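Local structure of SnoaL-like domain-containing protein (Burkholderia xenovorans LB400, 3FGY) at residues A[9-14]-A[107-112]; A[29-34]-A[113-118]. The protein is of unknown function but has the cone-shaped NTF2-like fold of the SnoaL family, whose members commonly enclose a small-molecule pocket. All coordinates share one frame; numbering follows the deposited sequence.

Contact 1. Residues A[9-14]-A[107-112]; sequences QIVKDF and ITVRKS
Ile10 and Val11 of helix 5-20 pack against Ile107, Val109 and Ser112, where the N-terminal helix of the NTF2-like fold lies on the concave side of the curved sheet. Segment 9-14 of the helix runs at 113° to strand segment 107-110, the two segment axes 9.9 Å apart at their closest approach. Contact is mainly apolar, as suits a helix resting on a sheet whose backbone polar groups are already used between neighbouring strands.

Ile10 comes first and serves the end of the strand. Its CG1 branch lies anti to the carbonyl carbon (chi1 -70°), and the chain extends from there to bring CD1 to 3.9 Å from Val109 CG1. The same methyl also presses on the backbone of the hairpin turn: Ile10 CD1 is only 3.3 Å from Ser112 CA, a tight carbon pair, and 3.4 Å from Ser112 O. The short side chain of Ser112, its CB 3.8 Å from Ile10 CD1, lets the methyl come down on this backbone. Both Lys111 and Ser112 have positive phi.

Val11, one residue further on, is buried. Val82 and Val84 of the neighbouring strand 81-92 also touch it, extending the apolar layer. Beta-branched residues fit here because they favour the extended backbone of the strand and present a broad apolar surface to the helix. Val11 CG1, anti to the backbone N (chi1 171°), meets Ile107 CD1 tip to tip at 3.7 Å. Val11 CG2 lies mainly on Val109 CG2, at 3.8 Å, and also near Ile107 CG2, at 4.1 Å.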
# COMPACT_ATOMS: atom_id res chain seq x y z
N GLN A 9 5.51 17.84 -6.74
CA GLN A 9 4.72 18.68 -7.63
C GLN A 9 4.39 17.97 -8.95
O GLN A 9 3.28 18.09 -9.45
CB GLN A 9 5.42 20.00 -7.91
CG GLN A 9 4.55 20.99 -8.67
CD GLN A 9 3.26 21.29 -7.92
OE1 GLN A 9 3.29 21.87 -6.83
NE2 GLN A 9 2.13 20.89 -8.49
N ILE A 10 5.35 17.22 -9.49
CA ILE A 10 5.12 16.40 -10.70
C ILE A 10 4.03 15.37 -10.49
O ILE A 10 3.16 15.17 -11.34
CB ILE A 10 6.40 15.66 -11.14
CG1 ILE A 10 7.42 16.66 -11.69
CG2 ILE A 10 6.09 14.61 -12.20
CD1 ILE A 10 8.83 16.12 -11.72
N VAL A 11 4.06 14.69 -9.34
CA VAL A 11 3.04 13.72 -9.03
C VAL A 11 1.68 14.42 -8.88
O VAL A 11 0.68 13.96 -9.41
CB VAL A 11 3.41 12.88 -7.80
CG1 VAL A 11 2.24 12.02 -7.36
CG2 VAL A 11 4.64 12.01 -8.12
N LYS A 12 1.66 15.55 -8.18
CA LYS A 12 0.45 16.38 -8.11
C LYS A 12 -0.03 16.84 -9.51
O LYS A 12 -1.24 16.82 -9.78
CB LYS A 12 0.67 17.58 -7.16
CG LYS A 12 0.79 17.17 -5.69
CD LYS A 12 1.02 18.35 -4.76
CE LYS A 12 1.03 17.91 -3.30
NZ LYS A 12 1.51 18.99 -2.36
N ASP A 13 0.89 17.21 -10.39
CA ASP A 13 0.58 17.57 -11.80
C ASP A 13 0.02 16.36 -12.58
O ASP A 13 -0.75 16.53 -13.53
CB ASP A 13 1.82 18.07 -12.55
CG ASP A 13 2.30 19.44 -12.07
OD1 ASP A 13 1.52 20.14 -11.38
OD2 ASP A 13 3.45 19.79 -12.40
N PHE A 14 0.44 15.16 -12.18
CA PHE A 14 0.07 13.91 -12.85
C PHE A 14 -1.43 13.66 -12.67
O PHE A 14 -2.16 13.51 -13.65
CB PHE A 14 0.91 12.75 -12.28
CG PHE A 14 0.61 11.41 -12.87
CD1 PHE A 14 1.04 11.07 -14.14
CD2 PHE A 14 -0.08 10.46 -12.13
CE1 PHE A 14 0.77 9.81 -14.67
CE2 PHE A 14 -0.35 9.20 -12.66
CZ PHE A 14 0.07 8.89 -13.92
N ILE A 107 5.12 5.56 -6.34
CA ILE A 107 5.53 6.19 -7.59
C ILE A 107 7.03 6.45 -7.59
O ILE A 107 7.61 6.83 -6.56
CB ILE A 107 4.72 7.48 -7.85
CG1 ILE A 107 3.22 7.17 -7.85
CG2 ILE A 107 5.14 8.12 -9.16
CD1 ILE A 107 2.34 8.35 -8.01
N THR A 108 7.66 6.24 -8.74
CA THR A 108 9.05 6.60 -9.00
C THR A 108 9.05 7.68 -10.07
O THR A 108 8.38 7.55 -11.10
CB THR A 108 9.88 5.40 -9.47
OG1 THR A 108 9.80 4.34 -8.50
CG2 THR A 108 11.35 5.81 -9.69
N VAL A 109 9.76 8.78 -9.78
CA VAL A 109 9.91 9.89 -10.70
C VAL A 109 11.37 9.98 -11.07
O VAL A 109 12.24 9.96 -10.19
CB VAL A 109 9.52 11.21 -10.04
CG1 VAL A 109 9.75 12.40 -11.03
CG2 VAL A 109 8.10 11.14 -9.48
N ARG A 110 11.63 10.05 -12.38
CA ARG A 110 12.98 10.24 -12.92
C ARG A 110 12.93 11.22 -14.09
O ARG A 110 11.99 11.18 -14.89
CB ARG A 110 13.54 8.91 -13.42
CG ARG A 110 13.86 7.93 -12.33
CD ARG A 110 14.23 6.58 -12.91
NE ARG A 110 14.62 5.67 -11.84
CZ ARG A 110 14.53 4.34 -11.92
NH1 ARG A 110 14.10 3.74 -13.03
NH2 ARG A 110 14.89 3.59 -10.88
N LYS A 111 13.92 12.10 -14.18
CA LYS A 111 13.98 13.08 -15.27
C LYS A 111 12.67 13.86 -15.35
O LYS A 111 12.16 14.13 -16.44
CB LYS A 111 14.28 12.38 -16.61
CG LYS A 111 15.52 11.47 -16.62
CD LYS A 111 16.76 12.18 -17.12
N SER A 112 12.09 14.16 -14.19
CA SER A 112 10.90 15.00 -14.09
C SER A 112 9.63 14.36 -14.68
O SER A 112 8.64 15.06 -14.93
CB SER A 112 11.17 16.37 -14.71
OG SER A 112 12.37 16.92 -14.19

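Contact 2. Residues A[29-34]-A[113-118]; sequences VSAEDI and KVTSIR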
# COMPACT_ATOMS: atom_id res chain seq x y z
N VAL A 29 3.80 14.73 -18.26
CA VAL A 29 4.51 14.37 -17.03
C VAL A 29 4.68 12.85 -16.87
O VAL A 29 5.00 12.37 -15.78
CB VAL A 29 3.81 14.95 -15.77
CG1 VAL A 29 3.78 16.48 -15.84
CG2 VAL A 29 2.42 14.37 -15.56
N SER A 30 4.46 12.10 -17.96
CA SER A 30 4.51 10.63 -17.99
C SER A 30 5.66 10.17 -18.87
O SER A 30 5.77 10.59 -20.04
CB SER A 30 3.21 10.07 -18.54
OG SER A 30 2.16 10.21 -17.59
N ALA A 31 6.53 9.31 -18.33
CA ALA A 31 7.64 8.75 -19.11
C ALA A 31 7.08 7.96 -20.29
O ALA A 31 5.98 7.43 -20.23
CB ALA A 31 8.53 7.88 -18.27
N GLU A 32 7.80 7.93 -21.40
CA GLU A 32 7.31 7.17 -22.54
C GLU A 32 7.21 5.67 -22.22
O GLU A 32 6.34 4.98 -22.74
CB GLU A 32 8.15 7.45 -23.79
CG GLU A 32 7.85 8.82 -24.40
N ASP A 33 8.06 5.19 -21.33
CA ASP A 33 8.06 3.79 -20.91
C ASP A 33 7.34 3.63 -19.56
O ASP A 33 7.61 2.68 -18.81
CB ASP A 33 9.50 3.27 -20.81
CG ASP A 33 10.40 4.17 -19.97
OD1 ASP A 33 10.02 5.34 -19.70
OD2 ASP A 33 11.50 3.71 -19.57
N ILE A 34 6.42 4.55 -19.25
CA ILE A 34 5.69 4.50 -17.96
C ILE A 34 5.05 3.12 -17.77
O ILE A 34 4.51 2.55 -18.69
CB ILE A 34 4.63 5.63 -17.86
CG1 ILE A 34 3.97 5.62 -16.48
CG2 ILE A 34 3.59 5.50 -18.96
CD1 ILE A 34 3.25 6.93 -16.13
N LYS A 113 9.67 13.04 -14.86
CA LYS A 113 8.55 12.29 -15.40
C LYS A 113 8.21 11.13 -14.46
O LYS A 113 9.10 10.48 -13.91
CB LYS A 113 8.94 11.68 -16.75
CG LYS A 113 9.36 12.68 -17.81
CD LYS A 113 8.17 13.26 -18.55
CE LYS A 113 8.63 14.08 -19.76
NZ LYS A 113 7.50 14.44 -20.67
N VAL A 114 6.92 10.86 -14.31
CA VAL A 114 6.48 9.65 -13.64
C VAL A 114 6.86 8.44 -14.48
O VAL A 114 6.49 8.35 -15.66
CB VAL A 114 4.97 9.66 -13.38
CG1 VAL A 114 4.54 8.32 -12.77
CG2 VAL A 114 4.59 10.85 -12.49
N THR A 115 7.64 7.53 -13.89
CA THR A 115 8.16 6.37 -14.62
C THR A 115 7.58 5.03 -14.20
O THR A 115 7.45 4.14 -15.04
CB THR A 115 9.71 6.30 -14.51
OG1 THR A 115 10.12 5.97 -13.17
CG2 THR A 115 10.33 7.64 -14.95
N SER A 116 7.24 4.86 -12.92
CA SER A 116 6.66 3.61 -12.43
C SER A 116 5.63 3.93 -11.38
O SER A 116 5.86 4.82 -10.53
CB SER A 116 7.73 2.72 -11.78
OG SER A 116 8.73 2.37 -12.72
N ILE A 117 4.51 3.23 -11.45
CA ILE A 117 3.46 3.31 -10.45
C ILE A 117 3.10 1.87 -10.10
O ILE A 117 2.94 1.04 -10.97
CB ILE A 117 2.20 3.98 -11.04
CG1 ILE A 117 2.52 5.40 -11.51
CG2 ILE A 117 0.99 3.94 -10.07
CD1 ILE A 117 1.46 5.98 -12.39
N ARG A 118 2.97 1.59 -8.81
CA ARG A 118 2.39 0.35 -8.36
C ARG A 118 1.31 0.69 -7.33
O ARG A 118 1.61 1.39 -6.37
CB ARG A 118 3.46 -0.55 -7.75
CG ARG A 118 3.06 -1.98 -7.72
CD ARG A 118 3.92 -2.89 -6.87
NE ARG A 118 3.05 -4.03 -6.65
CZ ARG A 118 2.96 -5.09 -7.44
NH1 ARG A 118 3.82 -5.29 -8.40
NH2 ARG A 118 2.02 -6.00 -7.20
O HOH W 1 6.29 12.48 -21.87
O HOH W 2 9.07 2.49 -16.34
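A short parallel beta bridge joins Ser30 to Val114, at the point where the chain leaves helix 23-28 and enters the sheet of the NTF2-like fold. Ala31 and Val29 embrace Val114 through its backbone: Val114 N donates to Val29 O at 2.9 Å, and Ala31 N donates to Val114 O at 2.8 Å and 169°. The ladder is then interrupted and resumes at Glu35, because a type I turn, closed by Ile34 N to Ala31 O, takes the chain round a corner without reversing its direction along 113-118. Alanine suits the start of this turn, since its small CB fits against Val114 O and lies 3.8 Å from Thr115 CG2.

Beyond the turn, Ile34 sends CG1 anti to its backbone N (chi1 -176°), which carries CD1 over the strand to 3.9 Å from Val114 CG1. Its CA also approaches Thr115 O at 3.4 Å in a CA-H...O contact. Thr115 and Ser116 form a classic beta bulge opposite Thr108, whose carbonyl binds Thr115 OG1.

Lys113 bends at chi2 (-84°) and runs back along residues 29-31; its NZ bonds to Ala28 O and to a water that donates to Ser30 O, which His51 NE2 also serves. A second water links Asp33 O to Thr115 O. Polar bonds thus hold the corner, Ser30 OG being satisfied by Leu26 O, while Ile34, Val114 and Ile117 form an apolar patch that Phe14 joins.

Overall arrangement
From the N terminus, helix 5-20 supplies residues 9-14, and helix 23-28 leads into residues 29-34, which run on into strand 34-38 beside strand 113-120. After strand 46-49, helix 50-64 and the long strands 65-78 and 81-92, strand 98-110 returns to residues 9-14, so contact 1 closes a loop with 92 residues between its segments. The hairpin then turns directly into strand 113-120, which closes contact 2 across 78 residues. The two loops cross rather than nest. Their centres lie 8 Å apart, and the antiparallel pairing of Thr108 with Thr115 and Ser116 joins them within one sheet. Phe14 packs on Ser30 and Ile117, so the N-terminal helix also reaches contact 2.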